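Local coordinates for protein halorhodopsin (Halobacterium salinarum, PDB 2JAF) that pumps chloride ions across the archaeal membrane, driven by light that its bound retinal absorbs, at residues 63-68 with 120-125; 53-58 with 255-260. The protein carries 2 engineered substitutions. All blocks are in the same frame, centred on the assembly; numbering follows the deposited sequence.

Contact 1 (63-68 with 120-125); sequences WGATLM and LLALGL
A chi1 of 174° swings the Leu121 side chain opposite its own amide nitrogen, and CD2 prolongs the extended chain to 4.3 Å from the CB of Ala65. Leu125, one helical turn on, has the other common leucine shape: its CG lies beside the backbone N (chi1 -66°), and CD1, at the extended end of the chain, stops 4.5 Å from the same Ala65 CB. Between these two positions along the helix the CB of Ala122 meets the CB of Ala65 at 4.4 Å, methyl against methyl. One alanine thus has two leucine ends and a second alanine before it, at distances of ordinary, rather loose van der Waals contact. Thr66 adds a polar atom at the border, its OG1 in van der Waals contact with the CB of Ala122 at 4.2 Å. This hydroxyl is hydrogen-bonded to the carbonyl of Ile62, one turn earlier, so the buried oxygen has its partner within its own helix and meets Ala122 only by packing. Small residues set the spacing: the CA atoms of Ala65 and Ala122 come to 5.7 Å, and the axes of the segments 63-68 and 120-125 approach to 8.9 Å and run nearly antiparallel, 158° apart. Helix 227-255 lines the interface, Ala246 touching Thr66 and Leu249 touching Ala122, while Leu121 and Leu125 also pack on Thr136 and Gly132 of the second subunit. A bound palmitic acid lies about 5 Å from the side chain of Leu121, and the retinal about 12 Å from that of Ala122. This is mainly apolar packing, centred on Ala65, between helices 58-82 and 106-127 of the seven-helix microbial rhodopsin bundle.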
loop_
_atom_site.group_PDB
_atom_site.type_symbol
_atom_site.label_atom_id
_atom_site.label_comp_id
_atom_site.label_asym_id
_atom_site.label_seq_id
_atom_site.Cartn_x
_atom_site.Cartn_y
_atom_site.Cartn_z
ATOM N N TRP A 63 -4.387 8.789 -19.902
ATOM C CA TRP A 63 -5.200 9.957 -19.587
ATOM C C TRP A 63 -5.768 9.825 -18.171
ATOM O O TRP A 63 -5.745 10.780 -17.394
ATOM C CB TRP A 63 -6.353 10.086 -20.586
ATOM C CG TRP A 63 -7.324 11.175 -20.247
ATOM C CD1 TRP A 63 -7.058 12.510 -20.137
ATOM C CD2 TRP A 63 -8.726 11.023 -19.984
ATOM N NE1 TRP A 63 -8.207 13.199 -19.826
ATOM C CE2 TRP A 63 -9.245 12.310 -19.726
ATOM C CE3 TRP A 63 -9.592 9.922 -19.944
ATOM C CZ2 TRP A 63 -10.598 12.529 -19.431
ATOM C CZ3 TRP A 63 -10.939 10.138 -19.649
ATOM C CH2 TRP A 63 -11.426 11.433 -19.398
ATOM N N GLY A 64 -6.277 8.638 -17.851
ATOM C CA GLY A 64 -6.842 8.399 -16.534
ATOM C C GLY A 64 -5.802 8.476 -15.429
ATOM O O GLY A 64 -6.033 9.087 -14.384
ATOM N N ALA A 65 -4.656 7.845 -15.655
ATOM C CA ALA A 65 -3.578 7.858 -14.679
ATOM C C ALA A 65 -3.134 9.296 -14.446
ATOM O O ALA A 65 -2.808 9.689 -13.322
ATOM C CB ALA A 65 -2.408 7.025 -15.183
ATOM N N THR A 66 -3.133 10.082 -15.516
ATOM C CA THR A 66 -2.723 11.477 -15.428
ATOM C C THR A 66 -3.749 12.320 -14.673
ATOM O O THR A 66 -3.384 13.199 -13.897
ATOM C CB THR A 66 -2.500 12.074 -16.831
ATOM O OG1 THR A 66 -1.506 11.300 -17.519
ATOM C CG2 THR A 66 -2.021 13.513 -16.730
ATOM N N LEU A 67 -5.030 12.040 -14.899
ATOM C CA LEU A 67 -6.107 12.766 -14.232
ATOM C C LEU A 67 -6.017 12.660 -12.717
ATOM O O LEU A 67 -6.377 13.589 -11.992
ATOM C CB LEU A 67 -7.471 12.225 -14.676
ATOM C CG LEU A 67 -8.064 12.799 -15.962
ATOM C CD1 LEU A 67 -9.351 12.061 -16.307
ATOM C CD2 LEU A 67 -8.334 14.290 -15.770
ATOM N N MET A 68 -5.543 11.522 -12.238
ATOM C CA MET A 68 -5.448 11.309 -10.804
ATOM C C MET A 68 -4.301 12.000 -10.100
ATOM O O MET A 68 -4.315 12.112 -8.880
ATOM C CB MET A 68 -5.401 9.827 -10.507
ATOM C CG MET A 68 -6.756 9.184 -10.660
ATOM S SD MET A 68 -6.704 7.588 -9.925
ATOM C CE MET A 68 -6.126 6.640 -11.318
ATOM N N LEU A 120 4.836 7.938 -11.769
ATOM C CA LEU A 120 5.666 6.876 -12.334
ATOM C C LEU A 120 4.838 5.910 -13.185
ATOM O O LEU A 120 5.326 5.365 -14.174
ATOM C CB LEU A 120 6.389 6.125 -11.207
ATOM C CG LEU A 120 7.367 7.012 -10.413
ATOM C CD1 LEU A 120 7.888 6.281 -9.178
ATOM C CD2 LEU A 120 8.525 7.420 -11.321
ATOM N N LEU A 121 3.586 5.699 -12.798
ATOM C CA LEU A 121 2.707 4.819 -13.559
ATOM C C LEU A 121 2.453 5.447 -14.931
ATOM O O LEU A 121 2.553 4.781 -15.961
ATOM C CB LEU A 121 1.376 4.623 -12.824
ATOM C CG LEU A 121 0.312 3.840 -13.603
ATOM C CD1 LEU A 121 0.840 2.453 -13.959
ATOM C CD2 LEU A 121 -0.955 3.742 -12.776
ATOM N N ALA A 122 2.136 6.739 -14.937
ATOM C CA ALA A 122 1.877 7.448 -16.187
ATOM C C ALA A 122 3.096 7.402 -17.098
ATOM O O ALA A 122 2.985 7.106 -18.289
ATOM C CB ALA A 122 1.489 8.899 -15.902
ATOM N N LEU A 123 4.263 7.695 -16.532
ATOM C CA LEU A 123 5.508 7.679 -17.288
ATOM C C LEU A 123 5.824 6.260 -17.763
ATOM O O LEU A 123 6.305 6.058 -18.880
ATOM C CB LEU A 123 6.654 8.183 -16.409
ATOM C CG LEU A 123 7.743 9.092 -16.980
ATOM C CD1 LEU A 123 9.029 8.797 -16.239
ATOM C CD2 LEU A 123 7.935 8.879 -18.469
ATOM N N GLY A 124 5.560 5.279 -16.902
ATOM C CA GLY A 124 5.824 3.893 -17.244
ATOM C C GLY A 124 4.967 3.388 -18.391
ATOM O O GLY A 124 5.456 2.677 -19.272
ATOM N N LEU A 125 3.686 3.742 -18.377
ATOM C CA LEU A 125 2.779 3.331 -19.441
ATOM C C LEU A 125 3.238 3.981 -20.745
ATOM O O LEU A 125 3.339 3.324 -21.777
ATOM C CB LEU A 125 1.346 3.757 -19.111
ATOM C CG LEU A 125 0.695 3.072 -17.905
ATOM C CD1 LEU A 125 -0.647 3.711 -17.595
ATOM C CD2 LEU A 125 0.525 1.587 -18.201
#

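Contact 2 (53-58 with 255-260); sequences TIRPGR and NNERTV
Glu257 reaches across to the backbone of the loop: its OE1 accepts a weak hydrogen bond from Arg55 N, 3.3 Å long with an angle of 156° at the hydrogen. The same oxygen lies 3.3 Å from the CD1 methyl of Ile54, so an apolar group flanks the bonded end of the carboxylate. Arg55 meets the acid with its stem and not with its charge. Its CG stands between the backbone N and the carbonyl carbon (chi1 58°), which lays the chain obliquely across Glu257, CD reaching 3.5 Å from the CB of Glu257. Beyond CD the chain leaves the carboxylate behind and carries the guanidinium toward the Arg258 backbone; the two planes are 90° apart, and Arg55 NE stays 5.3 Å from Glu257 OE2, too far for a salt bridge. Replacing Glu257 by an alanine would probably leave Arg55 N without this acceptor and the arginine stem without the chain it rests on. Farther along, the CG of Arg58 comes unusually close, 3.0 Å, to Val260 O, a distance too short to weigh heavily; its NH2 forms a salt bridge with Asp128. Behind this shell, Ile54 is seated on Ala254 and Pro59, and Val260 on Trp252 and Pro59. Gly57, with a positive phi, and Asn256 hold the N-cap positions of helices 58-82 and 257-261; the Asn256 side chain makes no capping bond, its ND2 bonding instead to Trp252 O. The arrangement joins the first interhelical loop to the C-terminal helix at the cytoplasmic end of the microbial rhodopsin fold.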
loop_
_atom_site.group_PDB
_atom_site.type_symbol
_atom_site.label_atom_id
_atom_site.label_comp_id
_atom_site.label_asym_id
_atom_site.label_seq_id
_atom_site.Cartn_x
_atom_site.Cartn_y
_atom_site.Cartn_z
ATOM N N THR A 53 -11.634 13.879 -26.650
ATOM C CA THR A 53 -11.600 13.015 -27.823
ATOM C C THR A 53 -10.386 12.092 -27.874
ATOM O O THR A 53 -9.776 11.914 -28.930
ATOM C CB THR A 53 -11.650 13.843 -29.125
ATOM O OG1 THR A 53 -10.564 14.778 -29.145
ATOM C CG2 THR A 53 -12.966 14.599 -29.220
ATOM N N ILE A 54 -10.041 11.505 -26.731
ATOM C CA ILE A 54 -8.910 10.585 -26.654
ATOM C C ILE A 54 -9.375 9.172 -26.979
ATOM O O ILE A 54 -10.256 8.629 -26.313
ATOM C CB ILE A 54 -8.270 10.592 -25.246
ATOM C CG1 ILE A 54 -7.557 11.923 -25.008
ATOM C CG2 ILE A 54 -7.285 9.436 -25.106
ATOM C CD1 ILE A 54 -6.439 12.203 -25.993
ATOM N N ARG A 55 -8.781 8.581 -28.010
ATOM C CA ARG A 55 -9.144 7.231 -28.425
ATOM C C ARG A 55 -8.882 6.218 -27.318
ATOM O O ARG A 55 -7.944 6.368 -26.537
ATOM C CB ARG A 55 -8.360 6.834 -29.677
ATOM C CG ARG A 55 -6.853 6.892 -29.512
ATOM C CD ARG A 55 -6.154 6.412 -30.772
ATOM N NE ARG A 55 -6.465 5.017 -31.066
ATOM C CZ ARG A 55 -6.025 4.363 -32.136
ATOM N NH1 ARG A 55 -5.252 4.977 -33.022
ATOM N NH2 ARG A 55 -6.357 3.091 -32.319
ATOM N N PRO A 56 -9.716 5.166 -27.241
ATOM C CA PRO A 56 -9.580 4.117 -26.226
ATOM C C PRO A 56 -8.277 3.333 -26.357
ATOM O O PRO A 56 -7.612 3.382 -27.390
ATOM C CB PRO A 56 -10.815 3.250 -26.465
ATOM C CG PRO A 56 -11.040 3.390 -27.936
ATOM C CD PRO A 56 -10.844 4.874 -28.145
ATOM N N GLY A 57 -7.915 2.614 -25.300
ATOM C CA GLY A 57 -6.687 1.841 -25.320
ATOM C C GLY A 57 -5.586 2.495 -24.502
ATOM O O GLY A 57 -5.832 2.989 -23.402
ATOM N N ARG A 58 -4.372 2.501 -25.045
ATOM C CA ARG A 58 -3.218 3.091 -24.371
ATOM C C ARG A 58 -3.421 4.569 -24.021
ATOM O O ARG A 58 -3.201 4.979 -22.880
ATOM C CB ARG A 58 -1.972 2.948 -25.252
ATOM C CG ARG A 58 -1.651 1.520 -25.662
ATOM C CD ARG A 58 -1.183 0.694 -24.481
ATOM N NE ARG A 58 0.076 1.194 -23.935
ATOM C CZ ARG A 58 0.729 0.622 -22.926
ATOM N NH1 ARG A 58 0.238 -0.471 -22.353
ATOM N NH2 ARG A 58 1.874 1.137 -22.496
ATOM N N ASN A 255 -1.726 14.384 -29.135
ATOM C CA ASN A 255 -1.228 14.660 -30.479
ATOM C C ASN A 255 -0.440 13.501 -31.084
ATOM O O ASN A 255 0.070 13.608 -32.203
ATOM C CB ASN A 255 -0.339 15.906 -30.462
ATOM C CG ASN A 255 -1.098 17.156 -30.074
ATOM O OD1 ASN A 255 -2.084 17.521 -30.717
ATOM N ND2 ASN A 255 -0.643 17.824 -29.020
ATOM N N ASN A 256 -0.345 12.395 -30.354
ATOM C CA ASN A 256 0.405 11.237 -30.830
ATOM C C ASN A 256 -0.270 9.920 -30.456
ATOM O O ASN A 256 0.395 8.939 -30.114
ATOM C CB ASN A 256 1.826 11.287 -30.259
ATOM C CG ASN A 256 2.591 12.519 -30.714
ATOM O OD1 ASN A 256 3.150 12.546 -31.808
ATOM N ND2 ASN A 256 2.601 13.555 -29.880
ATOM N N GLU A 257 -1.597 9.904 -30.534
ATOM C CA GLU A 257 -2.382 8.721 -30.205
ATOM C C GLU A 257 -1.937 7.463 -30.950
ATOM O O GLU A 257 -1.887 6.382 -30.363
ATOM C CB GLU A 257 -3.862 8.991 -30.480
ATOM C CG GLU A 257 -4.546 9.833 -29.411
ATOM C CD GLU A 257 -5.881 10.383 -29.869
ATOM O OE1 GLU A 257 -6.631 10.916 -29.023
ATOM O OE2 GLU A 257 -6.179 10.291 -31.079
ATOM N N ARG A 258 -1.616 7.600 -32.234
ATOM C CA ARG A 258 -1.175 6.456 -33.031
ATOM C C ARG A 258 0.037 5.769 -32.412
ATOM O O ARG A 258 0.038 4.559 -32.200
ATOM C CB ARG A 258 -0.805 6.885 -34.453
ATOM C CG ARG A 258 -1.966 7.247 -35.356
ATOM C CD ARG A 258 -1.468 7.424 -36.788
ATOM N NE ARG A 258 -2.533 7.777 -37.720
ATOM C CZ ARG A 258 -3.197 8.928 -37.698
ATOM N NH1 ARG A 258 -2.907 9.847 -36.786
ATOM N NH2 ARG A 258 -4.149 9.161 -38.594
ATOM N N THR A 259 1.070 6.556 -32.132
ATOM C CA THR A 259 2.304 6.032 -31.560
ATOM C C THR A 259 2.103 5.306 -30.230
ATOM O O THR A 259 2.681 4.242 -30.007
ATOM C CB THR A 259 3.340 7.160 -31.366
ATOM O OG1 THR A 259 3.567 7.819 -32.620
ATOM C CG2 THR A 259 4.657 6.594 -30.858
ATOM N N VAL A 260 1.285 5.872 -29.350
ATOM C CA VAL A 260 1.041 5.251 -28.053
ATOM C C VAL A 260 0.081 4.068 -28.142
ATOM O O VAL A 260 0.219 3.091 -27.404
ATOM C CB VAL A 260 0.483 6.271 -27.038
ATOM C CG1 VAL A 260 1.517 7.350 -26.768
ATOM C CG2 VAL A 260 -0.793 6.891 -27.567
#

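How the contacts relate
Both contacts involve the start of helix 58-82, but at different depths. Contact 1 is wholly buried, lies nearer the chain's centre and joins two long transmembrane helices almost entirely by methyl groups. Contact 2, about 13 Å away between centres, is partly exposed at the end of the bundle, where a loop meets a short helix through a weak hydrogen bond, a carbonyl and long charged chains. Contact 1 is nested in sequence inside the loop that contact 2 closes. The two touch directly: Arg58 NH2 lies 2.7 Å from Leu125 O, so the arginine of the surface contact also reaches the backbone of the buried one.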